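Local coordinates for carboxylic ester hydrolase (Aspergillus niger, PDB 7K4O), which hydrolyses ester bonds as a fungal tannin acyl hydrolase (tannase) of the serine esterase type, probably releasing gallic acid from tannins, at residues 98-103 with 118-123; 265-270 with 518-523; 175-180 with 202-207. All blocks are in the same frame, centred on the assembly; numbering follows the deposited sequence.

Contact 1: residues 98-103 with 118-123; sequences YAINSG and GMTDGG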
loop_
_atom_site.group_PDB
_atom_site.type_symbol
_atom_site.label_atom_id
_atom_site.label_comp_id
_atom_site.label_asym_id
_atom_site.label_seq_id
_atom_site.Cartn_x
_atom_site.Cartn_y
_atom_site.Cartn_z
ATOM N N TYR A 98 -7.398 -8.490 -1.861
ATOM C CA TYR A 98 -8.597 -8.530 -0.997
ATOM C C TYR A 98 -8.339 -9.348 0.256
ATOM O O TYR A 98 -9.291 -9.643 0.956
ATOM C CB TYR A 98 -9.814 -9.026 -1.794
ATOM C CG TYR A 98 -10.453 -7.959 -2.648
ATOM C CD1 TYR A 98 -9.958 -7.655 -3.916
ATOM C CD2 TYR A 98 -11.483 -7.177 -2.152
ATOM C CE1 TYR A 98 -10.502 -6.635 -4.693
ATOM C CE2 TYR A 98 -12.041 -6.161 -2.920
ATOM C CZ TYR A 98 -11.571 -5.899 -4.197
ATOM O OH TYR A 98 -12.114 -4.862 -4.923
ATOM N N ALA A 99 -7.087 -9.678 0.554
ATOM C CA ALA A 99 -6.688 -10.351 1.807
ATOM C C ALA A 99 -6.422 -9.296 2.878
ATOM O O ALA A 99 -5.972 -8.205 2.555
ATOM C CB ALA A 99 -5.442 -11.208 1.635
ATOM N N ILE A 100 -6.753 -9.654 4.104
ATOM C CA ILE A 100 -6.582 -8.742 5.270
ATOM C C ILE A 100 -5.351 -9.193 6.078
ATOM O O ILE A 100 -4.974 -8.462 7.046
ATOM C CB ILE A 100 -7.846 -8.735 6.126
ATOM C CG1 ILE A 100 -7.851 -7.523 7.058
ATOM C CG2 ILE A 100 -8.065 -10.056 6.860
ATOM C CD1 ILE A 100 -9.186 -7.300 7.733
ATOM N N ASN A 101 -4.709 -10.277 5.684
ATOM C CA ASN A 101 -3.426 -10.704 6.315
ATOM C C ASN A 101 -2.444 -11.087 5.205
ATOM O O ASN A 101 -2.854 -11.259 4.017
ATOM C CB ASN A 101 -3.639 -11.857 7.274
ATOM C CG ASN A 101 -4.049 -13.131 6.544
ATOM O OD1 ASN A 101 -3.191 -13.806 5.961
ATOM N ND2 ASN A 101 -5.345 -13.444 6.604
ATOM N N SER A 102 -1.158 -11.194 5.554
ATOM C CA SER A 102 -0.100 -11.496 4.578
ATOM C C SER A 102 0.525 -12.860 4.928
ATOM O O SER A 102 1.734 -13.035 4.681
ATOM C CB SER A 102 0.877 -10.403 4.506
ATOM O OG SER A 102 0.353 -9.236 3.895
ATOM N N GLY A 103 -0.230 -13.768 5.530
ATOM C CA GLY A 103 0.282 -15.085 5.952
ATOM C C GLY A 103 1.480 -14.971 6.873
ATOM O O GLY A 103 1.417 -14.250 7.899
ATOM N N GLY A 118 0.790 -9.488 15.365
ATOM C CA GLY A 118 -0.527 -10.081 15.106
ATOM C C GLY A 118 -1.073 -9.873 13.713
ATOM O O GLY A 118 -0.761 -8.892 13.022
ATOM N N MET A 119 -1.942 -10.810 13.339
ATOM C CA MET A 119 -2.770 -10.678 12.130
ATOM C C MET A 119 -4.141 -11.288 12.384
ATOM O O MET A 119 -4.337 -12.073 13.327
ATOM C CB MET A 119 -2.089 -11.366 10.946
ATOM C CG MET A 119 -2.052 -12.869 11.066
ATOM S SD MET A 119 -1.034 -13.473 9.630
ATOM C CE MET A 119 -1.262 -15.213 9.866
ATOM N N THR A 120 -5.076 -10.942 11.511
ATOM C CA THR A 120 -6.455 -11.434 11.600
ATOM C C THR A 120 -6.854 -12.124 10.290
ATOM O O THR A 120 -6.322 -11.821 9.214
ATOM C CB THR A 120 -7.412 -10.264 11.888
ATOM O OG1 THR A 120 -8.759 -10.732 11.973
ATOM C CG2 THR A 120 -7.324 -9.138 10.898
ATOM N N ASP A 121 -7.836 -12.988 10.405
ATOM C CA ASP A 121 -8.509 -13.527 9.204
ATOM C C ASP A 121 -9.748 -12.710 8.854
ATOM O O ASP A 121 -10.404 -13.063 7.890
ATOM C CB ASP A 121 -8.849 -15.005 9.317
ATOM C CG ASP A 121 -10.169 -15.355 9.938
ATOM O OD1 ASP A 121 -10.745 -14.541 10.707
ATOM O OD2 ASP A 121 -10.623 -16.521 9.674
ATOM N N GLY A 122 -10.102 -11.696 9.651
ATOM C CA GLY A 122 -11.209 -10.806 9.273
ATOM C C GLY A 122 -12.581 -11.396 9.434
ATOM O O GLY A 122 -13.578 -10.677 9.107
ATOM N N GLY A 123 -12.700 -12.622 9.924
ATOM C CA GLY A 123 -13.972 -13.363 9.943
ATOM C C GLY A 123 -14.263 -14.066 8.628
ATOM O O GLY A 123 -15.406 -14.536 8.470
HETATM O O HOH W 1 -4.034 -8.963 9.584
#
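I100 and T120 meet through their methyl ends, I100 CD1 lying 4.1 Å from T120 CG2, with the two side chains running at a slant to one another. The second branch of the isoleucine does a different job: CG2 sits over the turn that follows strand 115-120, 3.4 Å from T120 O and 3.7 Å from D121 C. N101 approaches the same carbonyl with its amide. ND2 donates to T120 O at 3.2 Å, along a bent path (142°) and tilted out of both the amide plane and the carbonyl plane. The torsion of N101 places CG between its backbone N and carbonyl carbon (chi1 68°), and the amide is fixed at its other end as well, because OD1 accepts from G103 N in the carbonyl plane, closing an Asx turn. ND2 has a further acceptor in F127 O. M119 stretches out beyond CG, which brings SD alongside N101 CB at 3.9 Å and 3.1 Å from G103 O. At the strand's end, T120 OG1 takes G122 N in an ST turn, while D121 OD1 takes G123 N from above the carboxylate plane in an Asx turn. The chemistry implies that one amide and one water, which donates to I100 O and accepts from T120 N, serve T120 O, G103 N, I100 O and T120 N, polar backbone atoms at a largely buried join, with methyl groups packed beside them.

Contact 2: residues 265-270 with 518-523; sequences RTDLCL and PLRPLW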
loop_
_atom_site.group_PDB
_atom_site.type_symbol
_atom_site.label_atom_id
_atom_site.label_comp_id
_atom_site.label_asym_id
_atom_site.label_seq_id
_atom_site.Cartn_x
_atom_site.Cartn_y
_atom_site.Cartn_z
ATOM N N ARG A 265 13.612 11.361 -10.244
ATOM C CA ARG A 265 12.812 12.586 -10.461
ATOM C C ARG A 265 11.819 12.304 -11.590
ATOM O O ARG A 265 11.980 12.849 -12.723
ATOM C CB ARG A 265 13.720 13.797 -10.689
ATOM C CG ARG A 265 14.548 14.137 -9.454
ATOM C CD ARG A 265 13.734 14.753 -8.325
ATOM N NE ARG A 265 13.212 16.047 -8.657
ATOM C CZ ARG A 265 13.858 17.192 -8.574
ATOM N NH1 ARG A 265 15.087 17.240 -8.081
ATOM N NH2 ARG A 265 13.268 18.307 -8.947
ATOM N N THR A 266 10.750 11.572 -11.258
ATOM C CA THR A 266 9.642 11.334 -12.211
ATOM C C THR A 266 8.857 12.621 -12.417
ATOM O O THR A 266 8.145 12.702 -13.456
ATOM C CB THR A 266 8.736 10.179 -11.777
ATOM O OG1 THR A 266 8.148 10.584 -10.549
ATOM C CG2 THR A 266 9.477 8.875 -11.722
ATOM N N ASP A 267 8.972 13.601 -11.539
ATOM C CA ASP A 267 8.370 14.935 -11.691
ATOM C C ASP A 267 9.081 15.642 -12.870
ATOM O O ASP A 267 8.400 16.146 -13.791
ATOM C CB ASP A 267 8.427 15.736 -10.397
ATOM C CG ASP A 267 9.657 15.557 -9.522
ATOM O OD1 ASP A 267 10.766 15.225 -10.070
ATOM O OD2 ASP A 267 9.503 15.680 -8.281
ATOM N N LEU A 268 10.412 15.738 -12.831
ATOM C CA LEU A 268 11.157 16.376 -13.968
ATOM C C LEU A 268 10.858 15.577 -15.238
ATOM O O LEU A 268 10.715 16.220 -16.289
ATOM C CB LEU A 268 12.659 16.432 -13.680
ATOM C CG LEU A 268 13.034 17.305 -12.505
ATOM C CD1 LEU A 268 14.522 17.178 -12.201
ATOM C CD2 LEU A 268 12.636 18.760 -12.723
ATOM N N CYS A 269 10.722 14.263 -15.147
ATOM C CA CYS A 269 10.426 13.418 -16.314
ATOM C C CYS A 269 9.085 13.853 -16.918
ATOM O O CYS A 269 8.976 14.122 -18.147
ATOM C CB CYS A 269 10.431 11.971 -15.898
ATOM S SG CYS A 269 10.474 10.808 -17.259
ATOM N N LEU A 270 8.061 13.935 -16.081
ATOM C CA LEU A 270 6.701 14.288 -16.554
ATOM C C LEU A 270 6.711 15.698 -17.139
ATOM O O LEU A 270 6.019 15.930 -18.156
ATOM C CB LEU A 270 5.746 14.205 -15.362
ATOM C CG LEU A 270 4.308 14.616 -15.653
ATOM C CD1 LEU A 270 3.713 13.629 -16.650
ATOM C CD2 LEU A 270 3.514 14.661 -14.335
ATOM N N PRO A 518 7.993 17.899 1.114
ATOM C CA PRO A 518 7.996 18.208 -0.329
ATOM C C PRO A 518 9.356 18.462 -0.985
ATOM O O PRO A 518 9.384 18.915 -2.135
ATOM C CB PRO A 518 7.209 19.520 -0.343
ATOM C CG PRO A 518 7.624 20.211 0.927
ATOM C CD PRO A 518 7.773 19.084 1.926
ATOM N N LEU A 519 10.430 18.087 -0.299
ATOM C CA LEU A 519 11.772 18.140 -0.905
ATOM C C LEU A 519 11.886 17.003 -1.913
ATOM O O LEU A 519 11.226 15.941 -1.783
ATOM C CB LEU A 519 12.834 18.040 0.206
ATOM C CG LEU A 519 12.759 19.133 1.275
ATOM C CD1 LEU A 519 13.776 18.852 2.376
ATOM C CD2 LEU A 519 13.001 20.512 0.666
ATOM N N ARG A 520 12.740 17.189 -2.923
ATOM C CA ARG A 520 13.046 16.150 -3.928
ATOM C C ARG A 520 14.554 15.895 -3.969
ATOM O O ARG A 520 15.327 16.816 -3.650
ATOM C CB ARG A 520 12.638 16.569 -5.350
ATOM C CG ARG A 520 11.241 17.105 -5.553
ATOM C CD ARG A 520 10.143 16.213 -5.037
ATOM N NE ARG A 520 10.142 14.874 -5.576
ATOM C CZ ARG A 520 10.087 13.761 -4.813
ATOM N NH1 ARG A 520 10.067 13.843 -3.483
ATOM N NH2 ARG A 520 10.048 12.595 -5.389
ATOM N N PRO A 521 15.006 14.700 -4.398
ATOM C CA PRO A 521 16.430 14.387 -4.429
ATOM C C PRO A 521 17.121 15.035 -5.632
ATOM O O PRO A 521 16.575 15.064 -6.714
ATOM C CB PRO A 521 16.488 12.874 -4.547
ATOM C CG PRO A 521 15.177 12.508 -5.212
ATOM C CD PRO A 521 14.195 13.505 -4.654
ATOM N N LEU A 522 18.324 15.522 -5.407
ATOM C CA LEU A 522 19.185 15.991 -6.527
ATOM C C LEU A 522 20.623 15.668 -6.149
ATOM O O LEU A 522 21.052 16.045 -5.029
ATOM C CB LEU A 522 18.956 17.485 -6.712
ATOM C CG LEU A 522 19.678 18.091 -7.920
ATOM C CD1 LEU A 522 19.159 17.442 -9.185
ATOM C CD2 LEU A 522 19.496 19.611 -7.941
ATOM N N TRP A 523 21.296 14.902 -6.992
ATOM C CA TRP A 523 22.725 14.568 -6.753
ATOM C C TRP A 523 23.612 15.622 -7.426
ATOM O O TRP A 523 23.286 16.080 -8.544
ATOM C CB TRP A 523 23.072 13.170 -7.227
ATOM C CG TRP A 523 22.289 12.069 -6.559
ATOM C CD1 TRP A 523 20.987 11.716 -6.805
ATOM C CD2 TRP A 523 22.778 11.091 -5.619
ATOM N NE1 TRP A 523 20.633 10.618 -6.068
ATOM C CE2 TRP A 523 21.705 10.223 -5.318
ATOM C CE3 TRP A 523 23.996 10.893 -4.971
ATOM C CZ2 TRP A 523 21.826 9.169 -4.406
ATOM C CZ3 TRP A 523 24.122 9.847 -4.075
ATOM C CH2 TRP A 523 23.046 8.998 -3.779
HETATM O O HOH W 2 10.330 11.575 -8.249
#
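R265 and R520, the two residues with most surface buried here, cross at a slant, their guanidinium planes 69° apart. The stem of R520 takes up the space over one face of the R265 group, with R520 CB 3.4 Å from R265 NE; on the opposite face lies L268 CD1, from the first turn of helix 266-272. R265 is thus sandwiched between aliphatic carbons while its polar edge does the bonding. NH1 donates to P521 O at 3.0 Å and nearly straight (164°), the oxygen lying in the guanidinium plane although the donor stands above the carbonyl plane. NE turns to D267 OD1 at 2.9 Å, and NH2 finds S538 OG. Bends at chi2 and chi3 bring the guanidinium of R265, at the N-cap position, to the strand. D267 is the acid shared by the two arginines. Its OD1 also takes L268 N on the anti lone pair, and its OD2 receives R520 NE at 2.9 Å, met nearly head-on to the C-O bond, with the carboxylate and guanidinium planes 79° apart. W542 NE1 adds another donor to OD2. The rest of the R520 head is held too: NH1 by L519 O, NH2 by T459 OG1 and by a water that also accepts from T266 N. The chemistry implies that sharing one carboxylate probably eases the closeness of R265 NE and R520 NE, 4.5 Å apart; such a buried salt-bridge network would probably favour an ionised D267 and ties the start of a helix to a strand some 250 residues further on.

Contact 3: residues 175-180 with 202-207; sequences SDKLYA and EWDGAI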
loop_
_atom_site.group_PDB
_atom_site.type_symbol
_atom_site.label_atom_id
_atom_site.label_comp_id
_atom_site.label_asym_id
_atom_site.label_seq_id
_atom_site.Cartn_x
_atom_site.Cartn_y
_atom_site.Cartn_z
ATOM N N SER A 175 0.943 0.649 34.449
ATOM C CA SER A 175 1.722 1.860 34.111
ATOM C C SER A 175 2.775 1.583 33.039
ATOM O O SER A 175 3.203 2.513 32.392
ATOM C CB SER A 175 2.423 2.478 35.319
ATOM O OG SER A 175 1.476 2.726 36.335
ATOM N N ASP A 176 3.208 0.355 32.885
ATOM C CA ASP A 176 4.263 0.031 31.905
ATOM C C ASP A 176 3.798 0.404 30.492
ATOM O O ASP A 176 2.680 -0.036 30.072
ATOM C CB ASP A 176 4.627 -1.442 31.940
ATOM C CG ASP A 176 5.428 -1.929 33.134
ATOM O OD1 ASP A 176 6.155 -1.110 33.737
ATOM O OD2 ASP A 176 5.358 -3.139 33.402
ATOM N N LYS A 177 4.577 1.197 29.801
ATOM C CA LYS A 177 4.231 1.655 28.431
ATOM C C LYS A 177 4.383 0.474 27.444
ATOM O O LYS A 177 5.460 -0.145 27.320
ATOM C CB LYS A 177 5.136 2.777 27.997
ATOM C CG LYS A 177 4.930 3.316 26.595
ATOM C CD LYS A 177 3.624 3.906 26.282
ATOM C CE LYS A 177 3.564 4.688 24.958
ATOM N NZ LYS A 177 2.186 4.627 24.339
ATOM N N LEU A 178 3.337 0.241 26.643
ATOM C CA LEU A 178 3.408 -0.715 25.498
ATOM C C LEU A 178 3.462 0.132 24.228
ATOM O O LEU A 178 2.484 0.828 23.905
ATOM C CB LEU A 178 2.190 -1.633 25.505
ATOM C CG LEU A 178 2.136 -2.600 24.312
ATOM C CD1 LEU A 178 3.300 -3.593 24.318
ATOM C CD2 LEU A 178 0.813 -3.317 24.345
ATOM N N TYR A 179 4.571 0.128 23.542
ATOM C CA TYR A 179 4.696 0.846 22.258
ATOM C C TYR A 179 4.040 0.004 21.169
ATOM O O TYR A 179 4.424 -1.158 20.947
ATOM C CB TYR A 179 6.147 1.139 21.919
ATOM C CG TYR A 179 6.790 2.171 22.824
ATOM C CD1 TYR A 179 6.488 3.506 22.646
ATOM C CD2 TYR A 179 7.602 1.807 23.873
ATOM C CE1 TYR A 179 7.084 4.484 23.427
ATOM C CE2 TYR A 179 8.212 2.792 24.669
ATOM C CZ TYR A 179 7.917 4.114 24.454
ATOM O OH TYR A 179 8.468 5.166 25.165
ATOM N N ALA A 180 3.060 0.572 20.487
ATOM C CA ALA A 180 2.237 -0.185 19.524
ATOM C C ALA A 180 2.439 0.415 18.137
ATOM O O ALA A 180 2.392 1.658 17.964
ATOM C CB ALA A 180 0.779 -0.146 19.962
ATOM N N GLU A 202 -4.706 3.879 19.174
ATOM C CA GLU A 202 -4.517 2.449 18.891
ATOM C C GLU A 202 -3.013 2.166 18.698
ATOM O O GLU A 202 -2.513 1.168 19.238
ATOM C CB GLU A 202 -5.335 2.097 17.653
ATOM C CG GLU A 202 -5.174 0.670 17.195
ATOM C CD GLU A 202 -6.138 0.259 16.077
ATOM O OE1 GLU A 202 -7.185 0.869 16.014
ATOM O OE2 GLU A 202 -5.854 -0.711 15.399
ATOM N N TRP A 203 -2.325 3.000 17.933
ATOM C CA TRP A 203 -0.890 2.840 17.646
ATOM C C TRP A 203 -0.135 4.122 17.948
ATOM O O TRP A 203 -0.622 5.237 17.633
ATOM C CB TRP A 203 -0.630 2.428 16.206
ATOM C CG TRP A 203 -1.321 1.177 15.770
ATOM C CD1 TRP A 203 -1.500 0.008 16.448
ATOM C CD2 TRP A 203 -1.969 1.003 14.503
ATOM N NE1 TRP A 203 -2.172 -0.907 15.655
ATOM C CE2 TRP A 203 -2.492 -0.303 14.482
ATOM C CE3 TRP A 203 -2.135 1.811 13.371
ATOM C CZ2 TRP A 203 -3.141 -0.839 13.367
ATOM C CZ3 TRP A 203 -2.778 1.285 12.274
ATOM C CH2 TRP A 203 -3.262 -0.019 12.263
ATOM N N ASP A 204 1.097 3.965 18.399
ATOM C CA ASP A 204 2.075 5.057 18.547
ATOM C C ASP A 204 2.715 5.398 17.216
ATOM O O ASP A 204 3.139 6.571 17.030
ATOM C CB ASP A 204 3.147 4.673 19.577
ATOM C CG ASP A 204 2.505 4.425 20.944
ATOM O OD1 ASP A 204 1.912 5.391 21.513
ATOM O OD2 ASP A 204 2.430 3.252 21.407
ATOM N N GLY A 205 2.860 4.426 16.313
ATOM C CA GLY A 205 3.518 4.682 15.024
ATOM C C GLY A 205 2.931 3.780 13.967
ATOM O O GLY A 205 2.708 2.595 14.230
ATOM N N ALA A 206 2.659 4.318 12.778
ATOM C CA ALA A 206 2.162 3.506 11.650
ATOM C C ALA A 206 3.141 3.642 10.480
ATOM O O ALA A 206 3.534 4.764 10.139
ATOM C CB ALA A 206 0.787 3.971 11.233
ATOM N N ILE A 207 3.537 2.529 9.918
ATOM C CA ILE A 207 4.413 2.386 8.731
ATOM C C ILE A 207 3.556 1.915 7.561
ATOM O O ILE A 207 2.992 0.819 7.601
ATOM C CB ILE A 207 5.569 1.407 8.984
ATOM C CG1 ILE A 207 6.432 1.826 10.169
ATOM C CG2 ILE A 207 6.377 1.212 7.735
ATOM C CD1 ILE A 207 7.188 0.656 10.745
#
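A180 O is gripped by two consecutive backbone N-H groups, D204 N at 2.7 Å and G205 N at 3.3 Å. The second lies in the carbonyl plane, whereas the first is tilted 23° from it. D204 returns the bond with its side chain: CG stands anti to the carbonyl carbon (chi1 -61°), a setting that turns the carboxylate toward residues 177-180, and OD2 takes A180 N at 2.9 Å through its anti lone pair. Both polar backbone atoms of A180 are therefore held, by D204, just before strand 205-209, and G205, its first residue. The carboxylate has a further partner in K177, which arrives from the opposite direction; NZ makes a salt bridge to OD1 at 2.9 Å, on the syn side but 35° out of the carboxylate plane, and a weak bond to OD2. The lysine stem is bent at chi2, and its CG lies over the centre of one face of the Y179 ring. A180 CB meets the edge of the W203 indole, 4.2 Å from CD1, and W203 in turn stacks on Y182. Helix 144-169 packs against this contact, K163 touching A180 and bonding E202 O. The strands 179-185 and 205-209, with helix 187-196 between them, form a beta-alpha-beta unit with neighbouring parallel strands. Strand 179-185 runs into a sequence that fits the GxSxG nucleophile elbow, as in the alpha/beta-hydrolase fold.

In the fold
Along the chain the contacts come in series, contact 1 first, then contact 3, then contact 2. Contacts 1 and 3 both reach the large mixed sheet, and helix 144-169 touches both. Their centres are about 21 Å apart, with nearest atoms about 8 Å apart. Contact 2 lies on the opposite side of the chain's centre from contact 1, their centres about 36 Å apart, and about 34 Å from the centre of contact 3; its strand belongs to the small two-stranded sheet of 520-524 and 529-533. Contact 1 packs a loop against the end of one sheet strand and contact 3 joins two neighbouring strands, while contact 2 brings a late strand onto a helix from the middle of the chain.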